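Local coordinates for protein TonB-dependent siderophore receptor (Pseudomonas aeruginosa 39016, PDB 5NEC) that probably takes up ferric siderophores across the outer membrane in a TonB-dependent manner, a route relevant to siderophore-drug conjugates, at residues E594-F599 and T645-F650; L605-V610 and G630-N635; T272-Q277 and D310-Q315. All blocks are in the same frame, centred on the assembly; numbering follows the deposited sequence.

Interaction 1 (E594-F599 and T645-F650); sequences EKWKVF and TTYDIF
W596 and T645 meet across two antiparallel strands through the threonine hydroxyl, which serves both as donor and as acceptor. T645 OG1 donates to K597 O at 2.7 Å, almost in line with the carbonyl, while W596 NE1 reaches T645 OG1 from the indole edge at 2.9 Å in a weak, bent bond. In T645, chi1 of -172° sets OG1 opposite the backbone N, within reach of both K597 O and the indole N-H. K597 O is gripped twice, since T646 N also donates to it, from above the carbonyl plane. In return K597 N bonds to T646 O at 2.9 Å, which makes K597 and T646 the hydrogen-bonded pair between two non-hydrogen-bonded ones, W596 with Y647 and V598 with T645. Two residues beyond that pair, D648 N donates to K595 O at 2.9 Å.

On the face carrying W596, the edge of Y647 is turned toward the five-membered ring of the indole, an offset edge-to-face pair with planes at 66° and centroids 5.8 Å apart. W596 CB abuts the tyrosine edge at CD1, 3.6 Å away, while K595 CB sits over one face of that ring. On the other face K597 CE lies 3.4 Å from T646 OG1, and the ammonium continues to T31 O and a cation-pi contact with Y33. Beyond, T645 and Y647 bond to G657 and I655 of strand 653-666, and V598 to G590. Antiparallel pairing of each strand with the next is characteristic of outer-membrane beta-barrels, here that of a TonB-dependent receptor.

Interaction 2 (L605-V610 and G630-N635); sequences LDSELV and GNEMPN
L609 and the irregular run G630-N631 are joined by two main-chain bonds, although the touching parts head 118° apart and build no regular beta ladder. G630 N donates to L609 O at 2.7 Å and L609 N to N631 O at 2.8 Å, both nearly straight onto their carbonyls. N631 O also receives a CA-H...O contact from E608 CA. At G630 phi is positive (96°), where a beta carbon would be jammed against the preceding carbonyl oxygen, so the backbone here suits a glycine.

A third bond uses a side chain: M633 N donates to S607 OG at 3.0 Å, nearly straight. The serine hydroxyl is set between its backbone N and carbonyl carbon (chi1 74°), and from there it accepts the M633 amide, where a regular ladder would use a main-chain carbonyl. The methionine then folds back over it, CG 3.5 Å from S607 CB, and its bent chain carries SD to 3.9 Å from L609 CD2, the two side chains crossing at about a right angle. E608 leaves on the face opposite S607, yet its OE2 reaches to 3.8 Å from G630 CA.

The loop has further ties: N631 ND2 to V669 O and E632 N to N671 OD1, while M633 and L609 both touch S579 of strand 579-589. This is the end of a barrel strand held against the returning part of a long, probably extracellular loop of a TonB-dependent receptor.

Interaction 3 (T272-Q277 and D310-Q315); sequences TGRDFQ and DYLWTQ
The F276 ring carries L312 CB over one face, 3.9 Å from the centroid, in a CH-pi contact, and meets D310 O at its edge in the ring plane. D310 OD1 also comes within 3.4 Å of F276 CE1, with ring and carboxylate planes steeply inclined; this oxygen is bonded to Y377 OH. On the other side of the strand pair the Y311 ring takes Q277 CG over a face, 3.6 Å from its centroid and tight for a CH-pi contact. The glutamine chain leaves with CG opposite the backbone N (chi1 -174°), which brings its methylene across the ring.

The third flat group, the R274 guanidinium, works through its edge: NE forms a salt bridge with the adjacent D275 OD1, and NH2 donates to T314 OG1 at 2.9 Å, both partners close to its plane. T314 OG1 in turn donates to D275 OD2 at 2.6 Å on the syn side, so the hydroxyl closes a small ring of arginine, aspartate and threonine. This polar trio sits where the loop enters the hairpin of strands 276-291 and 296-316, adjacent staves of the receptor's beta-barrel. F276 and L312 form a hydrogen-bonded antiparallel pair of this hairpin, each N donating to the other's O at 2.9 Å. D275 OD2 is gripped further, by L271 N and by a water that accepts from T314 N, while R274 also makes a cation-pi contact with W415.

In the fold
All three contacts belong to the beta-barrel of the receptor. Interaction 3 comes first along the chain, in the hairpin of strands 276-291 and 296-316, and closes before the others open. Interactions 1 and 2 share strand 596-609, one near its start and the other at its end: 594-599 pairs with strand 639-650, and 605-610 meets the loop leading to it, so interaction 2 falls between the segments of interaction 1. Their centres are 38 Å apart, and interaction 3 lies 44 Å from interaction 1 and 33 Å from interaction 2, centre to centre. None touches another; each joins neighbouring parts of the barrel wall or its loops at a separate place, so the contacts are independent in space.

Interaction 1 (E594-F599 and T645-F650)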
loop_
_atom_site.group_PDB
_atom_site.type_symbol
_atom_site.label_atom_id
_atom_site.label_comp_id
_atom_site.label_asym_id
_atom_site.label_seq_id
_atom_site.Cartn_x
_atom_site.Cartn_y
_atom_site.Cartn_z
ATOM N N GLU A 594 31.558 0.140 3.562
ATOM C CA GLU A 594 31.214 -0.448 4.858
ATOM C C GLU A 594 30.289 0.430 5.693
ATOM O O GLU A 594 29.471 -0.097 6.449
ATOM C CB GLU A 594 32.482 -0.772 5.660
ATOM C CG GLU A 594 33.264 -1.969 5.123
ATOM C CD GLU A 594 32.448 -3.259 5.136
ATOM O OE1 GLU A 594 31.614 -3.427 6.059
ATOM O OE2 GLU A 594 32.633 -4.100 4.220
ATOM N N LYS A 595 30.414 1.747 5.545
ATOM C CA LYS A 595 29.630 2.707 6.331
ATOM C C LYS A 595 28.440 3.334 5.595
ATOM O O LYS A 595 27.584 3.919 6.234
ATOM C CB LYS A 595 30.551 3.820 6.818
ATOM C CG LYS A 595 31.723 3.354 7.648
ATOM C CD LYS A 595 32.506 4.572 8.132
ATOM C CE LYS A 595 33.373 4.232 9.320
ATOM N NZ LYS A 595 34.208 5.405 9.650
ATOM N N TRP A 596 28.374 3.177 4.274
ATOM C CA TRP A 596 27.453 3.931 3.434
ATOM C C TRP A 596 26.425 2.992 2.782
ATOM O O TRP A 596 26.777 2.213 1.894
ATOM C CB TRP A 596 28.256 4.700 2.375
ATOM C CG TRP A 596 27.486 5.660 1.522
ATOM C CD1 TRP A 596 26.292 6.247 1.814
ATOM C CD2 TRP A 596 27.885 6.182 0.247
ATOM N NE1 TRP A 596 25.911 7.083 0.798
ATOM C CE2 TRP A 596 26.868 7.063 -0.181
ATOM C CE3 TRP A 596 28.999 5.979 -0.583
ATOM C CZ2 TRP A 596 26.927 7.747 -1.401
ATOM C CZ3 TRP A 596 29.059 6.655 -1.796
ATOM C CH2 TRP A 596 28.026 7.533 -2.192
ATOM N N LYS A 597 25.168 3.084 3.238
ATOM C CA LYS A 597 24.059 2.279 2.717
ATOM C C LYS A 597 23.136 3.079 1.806
ATOM O O LYS A 597 22.998 4.291 1.939
ATOM C CB LYS A 597 23.234 1.688 3.861
ATOM C CG LYS A 597 24.013 0.687 4.679
ATOM C CD LYS A 597 23.110 -0.163 5.543
ATOM C CE LYS A 597 22.512 0.650 6.676
ATOM N NZ LYS A 597 21.889 -0.236 7.694
ATOM N N VAL A 598 22.485 2.372 0.891
ATOM C CA VAL A 598 21.600 2.990 -0.077
ATOM C C VAL A 598 20.380 2.098 -0.391
ATOM O O VAL A 598 20.486 0.870 -0.453
ATOM C CB VAL A 598 22.383 3.392 -1.351
ATOM C CG1 VAL A 598 22.670 2.190 -2.238
ATOM C CG2 VAL A 598 21.645 4.470 -2.123
ATOM N N PHE A 599 19.221 2.743 -0.534
ATOM C CA PHE A 599 18.012 2.109 -1.023
ATOM C C PHE A 599 17.366 3.125 -1.953
ATOM O O PHE A 599 16.938 4.183 -1.509
ATOM C CB PHE A 599 17.106 1.765 0.148
ATOM C CG PHE A 599 15.910 0.941 -0.224
ATOM C CD1 PHE A 599 16.024 -0.452 -0.357
ATOM C CD2 PHE A 599 14.660 1.540 -0.412
ATOM C CE1 PHE A 599 14.922 -1.234 -0.692
ATOM C CE2 PHE A 599 13.550 0.763 -0.745
ATOM C CZ PHE A 599 13.679 -0.626 -0.882
ATOM N N THR A 645 19.433 7.065 1.960
ATOM C CA THR A 645 20.803 6.720 2.297
ATOM C C THR A 645 21.157 7.001 3.756
ATOM O O THR A 645 20.691 7.988 4.332
ATOM C CB THR A 645 21.790 7.443 1.364
ATOM O OG1 THR A 645 23.103 6.944 1.605
ATOM C CG2 THR A 645 21.792 8.959 1.570
ATOM N N THR A 646 21.964 6.115 4.346
ATOM C CA THR A 646 22.521 6.334 5.681
ATOM C C THR A 646 24.030 6.173 5.668
ATOM O O THR A 646 24.583 5.404 4.878
ATOM C CB THR A 646 21.913 5.388 6.728
ATOM O OG1 THR A 646 22.082 4.027 6.324
ATOM C CG2 THR A 646 20.431 5.705 6.911
ATOM N N TYR A 647 24.683 6.928 6.546
ATOM C CA TYR A 647 26.132 6.899 6.686
ATOM C C TYR A 647 26.498 6.748 8.162
ATOM O O TYR A 647 26.053 7.550 8.986
ATOM C CB TYR A 647 26.754 8.172 6.107
ATOM C CG TYR A 647 28.246 8.050 5.915
ATOM C CD1 TYR A 647 28.764 7.354 4.816
ATOM C CD2 TYR A 647 29.145 8.607 6.837
ATOM C CE1 TYR A 647 30.134 7.240 4.629
ATOM C CE2 TYR A 647 30.514 8.485 6.665
ATOM C CZ TYR A 647 31.002 7.802 5.560
ATOM O OH TYR A 647 32.355 7.668 5.367
ATOM N N ASP A 648 27.282 5.712 8.487
ATOM C CA ASP A 648 27.833 5.498 9.840
ATOM C C ASP A 648 29.023 6.449 10.075
ATOM O O ASP A 648 30.181 6.052 10.015
ATOM C CB ASP A 648 28.224 4.018 10.045
ATOM C CG ASP A 648 26.996 3.059 10.016
ATOM O OD1 ASP A 648 25.851 3.519 9.854
ATOM O OD2 ASP A 648 27.162 1.828 10.172
ATOM N N ILE A 649 28.702 7.715 10.329
ATOM C CA ILE A 649 29.678 8.816 10.376
ATOM C C ILE A 649 30.648 8.740 11.576
ATOM O O ILE A 649 31.806 9.137 11.458
ATOM C CB ILE A 649 28.961 10.200 10.321
ATOM C CG1 ILE A 649 29.956 11.323 10.006
ATOM C CG2 ILE A 649 28.215 10.511 11.619
ATOM C CD1 ILE A 649 29.314 12.684 9.819
ATOM N N PHE A 650 30.168 8.269 12.722
ATOM C CA PHE A 650 31.019 7.957 13.863
ATOM C C PHE A 650 30.597 6.574 14.319
ATOM O O PHE A 650 29.585 6.060 13.848
ATOM C CB PHE A 650 30.811 8.961 14.997
ATOM C CG PHE A 650 31.203 10.364 14.650
ATOM C CD1 PHE A 650 32.537 10.674 14.385
ATOM C CD2 PHE A 650 30.249 11.390 14.599
ATOM C CE1 PHE A 650 32.916 11.981 14.066
ATOM C CE2 PHE A 650 30.620 12.697 14.277
ATOM C CZ PHE A 650 31.956 12.994 14.012
#

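Interaction 2 (L605-V610 and G630-N635)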
loop_
_atom_site.group_PDB
_atom_site.type_symbol
_atom_site.label_atom_id
_atom_site.label_comp_id
_atom_site.label_asym_id
_atom_site.label_seq_id
_atom_site.Cartn_x
_atom_site.Cartn_y
_atom_site.Cartn_z
ATOM N N LEU A 605 7.584 5.825 -16.783
ATOM C CA LEU A 605 6.344 5.207 -17.216
ATOM C C LEU A 605 5.766 6.059 -18.328
ATOM O O LEU A 605 5.294 7.168 -18.093
ATOM C CB LEU A 605 5.372 5.126 -16.040
ATOM C CG LEU A 605 5.843 4.265 -14.862
ATOM C CD1 LEU A 605 4.929 4.422 -13.659
ATOM C CD2 LEU A 605 5.922 2.803 -15.269
ATOM N N ASP A 606 5.863 5.555 -19.551
ATOM C CA ASP A 606 5.238 6.184 -20.704
ATOM C C ASP A 606 3.942 5.436 -20.919
ATOM O O ASP A 606 3.960 4.308 -21.393
ATOM C CB ASP A 606 6.147 6.073 -21.928
ATOM C CG ASP A 606 5.498 6.569 -23.191
ATOM O OD1 ASP A 606 4.699 7.520 -23.133
ATOM O OD2 ASP A 606 5.798 6.008 -24.259
ATOM N N SER A 607 2.824 6.058 -20.561
ATOM C CA SER A 607 1.517 5.416 -20.640
ATOM C C SER A 607 0.595 6.115 -21.624
ATOM O O SER A 607 0.739 7.298 -21.873
ATOM C CB SER A 607 0.883 5.360 -19.254
ATOM O OG SER A 607 0.413 6.629 -18.831
ATOM N N GLU A 608 -0.356 5.366 -22.169
ATOM C CA GLU A 608 -1.243 5.863 -23.209
ATOM C C GLU A 608 -2.555 5.102 -23.275
ATOM O O GLU A 608 -2.562 3.887 -23.121
ATOM C CB GLU A 608 -0.552 5.773 -24.574
ATOM C CG GLU A 608 -1.342 6.447 -25.699
ATOM C CD GLU A 608 -0.597 6.564 -27.024
ATOM O OE1 GLU A 608 0.638 6.378 -27.072
ATOM O OE2 GLU A 608 -1.246 6.883 -28.040
ATOM N N LEU A 609 -3.650 5.826 -23.516
ATOM C CA LEU A 609 -4.919 5.219 -23.962
ATOM C C LEU A 609 -4.992 5.251 -25.494
ATOM O O LEU A 609 -4.747 6.302 -26.084
ATOM C CB LEU A 609 -6.117 5.961 -23.370
ATOM C CG LEU A 609 -6.309 5.818 -21.852
ATOM C CD1 LEU A 609 -7.363 6.800 -21.330
ATOM C CD2 LEU A 609 -6.657 4.373 -21.467
ATOM N N VAL A 610 -5.337 4.116 -26.125
ATOM C CA VAL A 610 -5.205 3.927 -27.589
ATOM C C VAL A 610 -6.505 3.429 -28.236
ATOM O O VAL A 610 -7.561 4.055 -28.117
ATOM C CB VAL A 610 -4.065 2.929 -27.937
ATOM C CG1 VAL A 610 -3.871 2.850 -29.452
ATOM C CG2 VAL A 610 -2.756 3.329 -27.263
ATOM N N GLY A 630 -4.836 8.860 -26.906
ATOM C CA GLY A 630 -3.566 9.591 -26.738
ATOM C C GLY A 630 -3.314 10.204 -25.364
ATOM O O GLY A 630 -2.253 10.796 -25.135
ATOM N N ASN A 631 -4.276 10.081 -24.450
ATOM C CA ASN A 631 -4.110 10.575 -23.088
ATOM C C ASN A 631 -3.271 9.625 -22.224
ATOM O O ASN A 631 -3.259 8.406 -22.444
ATOM C CB ASN A 631 -5.478 10.802 -22.441
ATOM C CG ASN A 631 -6.277 11.907 -23.131
ATOM O OD1 ASN A 631 -5.822 12.508 -24.095
ATOM N ND2 ASN A 631 -7.465 12.174 -22.628
ATOM N N GLU A 632 -2.565 10.206 -21.254
ATOM C CA GLU A 632 -1.845 9.446 -20.222
ATOM C C GLU A 632 -2.803 8.787 -19.221
ATOM O O GLU A 632 -3.922 9.252 -19.017
ATOM C CB GLU A 632 -0.869 10.355 -19.466
ATOM C CG GLU A 632 0.300 10.826 -20.321
ATOM C CD GLU A 632 1.198 11.832 -19.628
ATOM O OE1 GLU A 632 1.488 11.630 -18.429
ATOM O OE2 GLU A 632 1.614 12.813 -20.286
ATOM N N MET A 633 -2.350 7.708 -18.593
ATOM C CA MET A 633 -3.139 7.003 -17.574
ATOM C C MET A 633 -3.150 7.888 -16.336
ATOM O O MET A 633 -2.128 8.514 -16.036
ATOM C CB MET A 633 -2.506 5.664 -17.183
ATOM C CG MET A 633 -2.413 4.624 -18.286
ATOM S SD MET A 633 -3.947 3.851 -18.760
ATOM C CE MET A 633 -4.250 2.825 -17.325
ATOM N N PRO A 634 -4.289 7.945 -15.615
ATOM C CA PRO A 634 -4.280 8.688 -14.353
ATOM C C PRO A 634 -3.375 8.026 -13.316
ATOM O O PRO A 634 -3.061 6.855 -13.439
ATOM C CB PRO A 634 -5.754 8.644 -13.903
ATOM C CG PRO A 634 -6.336 7.449 -14.596
ATOM C CD PRO A 634 -5.611 7.356 -15.904
ATOM N N ASN A 635 -2.926 8.789 -12.330
ATOM C CA ASN A 635 -2.165 8.239 -11.194
ATOM C C ASN A 635 -0.898 7.498 -11.631
ATOM O O ASN A 635 -0.520 6.495 -11.046
ATOM C CB ASN A 635 -3.101 7.363 -10.335
ATOM C CG ASN A 635 -4.369 8.112 -9.945
ATOM O OD1 ASN A 635 -4.298 9.148 -9.246
ATOM N ND2 ASN A 635 -5.522 7.637 -10.405
#

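Interaction 3 (T272-Q277 and D310-Q315)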
loop_
_atom_site.group_PDB
_atom_site.type_symbol
_atom_site.label_atom_id
_atom_site.label_comp_id
_atom_site.label_asym_id
_atom_site.label_seq_id
_atom_site.Cartn_x
_atom_site.Cartn_y
_atom_site.Cartn_z
ATOM N N THR A 272 -15.551 19.681 12.113
ATOM C CA THR A 272 -15.211 18.926 13.323
ATOM C C THR A 272 -16.433 18.395 14.063
ATOM O O THR A 272 -16.351 17.354 14.685
ATOM C CB THR A 272 -14.342 19.748 14.296
ATOM O OG1 THR A 272 -14.948 21.025 14.532
ATOM C CG2 THR A 272 -12.980 19.950 13.707
ATOM N N GLY A 273 -17.561 19.097 13.978
ATOM C CA GLY A 273 -18.813 18.629 14.576
ATOM C C GLY A 273 -19.523 17.513 13.827
ATOM O O GLY A 273 -20.447 16.928 14.372
ATOM N N ARG A 274 -19.149 17.246 12.574
ATOM C CA ARG A 274 -19.868 16.300 11.733
ATOM C C ARG A 274 -19.035 15.128 11.256
ATOM O O ARG A 274 -19.513 13.996 11.255
ATOM C CB ARG A 274 -20.459 17.013 10.513
ATOM C CG ARG A 274 -21.112 16.075 9.509
ATOM C CD ARG A 274 -21.725 16.788 8.320
ATOM N NE ARG A 274 -20.743 17.132 7.303
ATOM C CZ ARG A 274 -21.037 17.774 6.169
ATOM N NH1 ARG A 274 -22.287 18.163 5.905
ATOM N NH2 ARG A 274 -20.070 18.061 5.298
ATOM N N ASP A 275 -17.824 15.390 10.785
ATOM C CA ASP A 275 -17.089 14.399 9.999
ATOM C C ASP A 275 -16.365 13.392 10.884
ATOM O O ASP A 275 -15.875 13.751 11.934
ATOM C CB ASP A 275 -16.107 15.086 9.031
ATOM C CG ASP A 275 -16.817 16.031 8.026
ATOM O OD1 ASP A 275 -18.047 15.904 7.816
ATOM O OD2 ASP A 275 -16.127 16.909 7.458
ATOM N N PHE A 276 -16.317 12.136 10.452
ATOM C CA PHE A 276 -15.692 11.071 11.228
ATOM C C PHE A 276 -15.206 9.964 10.303
ATOM O O PHE A 276 -15.718 9.792 9.202
ATOM C CB PHE A 276 -16.659 10.509 12.308
ATOM C CG PHE A 276 -17.974 9.980 11.763
ATOM C CD1 PHE A 276 -18.064 8.702 11.237
ATOM C CD2 PHE A 276 -19.122 10.773 11.775
ATOM C CE1 PHE A 276 -19.256 8.223 10.725
ATOM C CE2 PHE A 276 -20.318 10.299 11.273
ATOM C CZ PHE A 276 -20.385 9.019 10.742
ATOM N N GLN A 277 -14.220 9.212 10.761
ATOM C CA GLN A 277 -13.683 8.097 10.003
ATOM C C GLN A 277 -13.289 7.009 10.997
ATOM O O GLN A 277 -12.297 7.127 11.686
ATOM C CB GLN A 277 -12.515 8.593 9.170
ATOM C CG GLN A 277 -11.913 7.604 8.212
ATOM C CD GLN A 277 -10.571 8.068 7.704
ATOM O OE1 GLN A 277 -10.419 9.184 7.231
ATOM N NE2 GLN A 277 -9.564 7.244 7.905
ATOM N N ASP A 310 -16.947 3.023 8.874
ATOM C CA ASP A 310 -18.013 3.973 9.092
ATOM C C ASP A 310 -17.391 5.387 8.905
ATOM O O ASP A 310 -16.740 5.935 9.831
ATOM C CB ASP A 310 -18.606 3.723 10.484
ATOM C CG ASP A 310 -19.851 4.535 10.763
ATOM O OD1 ASP A 310 -20.449 5.155 9.852
ATOM O OD2 ASP A 310 -20.234 4.571 11.940
ATOM N N TYR A 311 -17.557 5.916 7.682
ATOM C CA TYR A 311 -16.901 7.139 7.211
ATOM C C TYR A 311 -17.938 8.172 6.786
ATOM O O TYR A 311 -18.892 7.827 6.099
ATOM C CB TYR A 311 -16.024 6.863 5.976
ATOM C CG TYR A 311 -14.828 5.943 6.138
ATOM C CD1 TYR A 311 -14.446 5.427 7.382
ATOM C CD2 TYR A 311 -14.038 5.599 5.032
ATOM C CE1 TYR A 311 -13.342 4.598 7.513
ATOM C CE2 TYR A 311 -12.919 4.771 5.164
ATOM C CZ TYR A 311 -12.582 4.277 6.402
ATOM O OH TYR A 311 -11.497 3.459 6.574
ATOM N N LEU A 312 -17.720 9.430 7.173
ATOM C CA LEU A 312 -18.465 10.592 6.678
ATOM C C LEU A 312 -17.523 11.797 6.605
ATOM O O LEU A 312 -17.004 12.255 7.635
ATOM C CB LEU A 312 -19.619 10.926 7.610
ATOM C CG LEU A 312 -20.389 12.249 7.431
ATOM C CD1 LEU A 312 -20.984 12.291 6.068
ATOM C CD2 LEU A 312 -21.497 12.417 8.452
ATOM N N TRP A 313 -17.325 12.329 5.404
ATOM C CA TRP A 313 -16.339 13.385 5.214
ATOM C C TRP A 313 -16.821 14.437 4.214
ATOM O O TRP A 313 -17.844 14.259 3.548
ATOM C CB TRP A 313 -14.987 12.776 4.808
ATOM C CG TRP A 313 -14.891 12.304 3.403
ATOM C CD1 TRP A 313 -14.305 12.964 2.379
ATOM C CD2 TRP A 313 -15.372 11.069 2.867
ATOM N NE1 TRP A 313 -14.399 12.231 1.220
ATOM C CE2 TRP A 313 -15.039 11.052 1.490
ATOM C CE3 TRP A 313 -16.034 9.958 3.414
ATOM C CZ2 TRP A 313 -15.368 9.969 0.639
ATOM C CZ3 TRP A 313 -16.353 8.888 2.566
ATOM C CH2 TRP A 313 -16.025 8.910 1.196
ATOM N N THR A 314 -16.060 15.530 4.131
ATOM C CA THR A 314 -16.405 16.688 3.297
ATOM C C THR A 314 -15.502 16.770 2.065
ATOM O O THR A 314 -14.307 16.527 2.148
ATOM C CB THR A 314 -16.286 17.982 4.117
ATOM O OG1 THR A 314 -17.148 17.908 5.262
ATOM C CG2 THR A 314 -16.631 19.219 3.274
ATOM N N GLN A 315 -16.092 17.090 0.922
ATOM C CA GLN A 315 -15.330 17.384 -0.308
ATOM C C GLN A 315 -15.588 18.835 -0.705
ATOM O O GLN A 315 -16.744 19.258 -0.777
ATOM C CB GLN A 315 -15.740 16.471 -1.444
ATOM C CG GLN A 315 -15.736 15.018 -1.043
ATOM C CD GLN A 315 -15.988 14.062 -2.189
ATOM O OE1 GLN A 315 -16.007 12.854 -1.967
ATOM N NE2 GLN A 315 -16.193 14.580 -3.408
HETATM O O HOH W 1 -13.953 16.206 6.117
#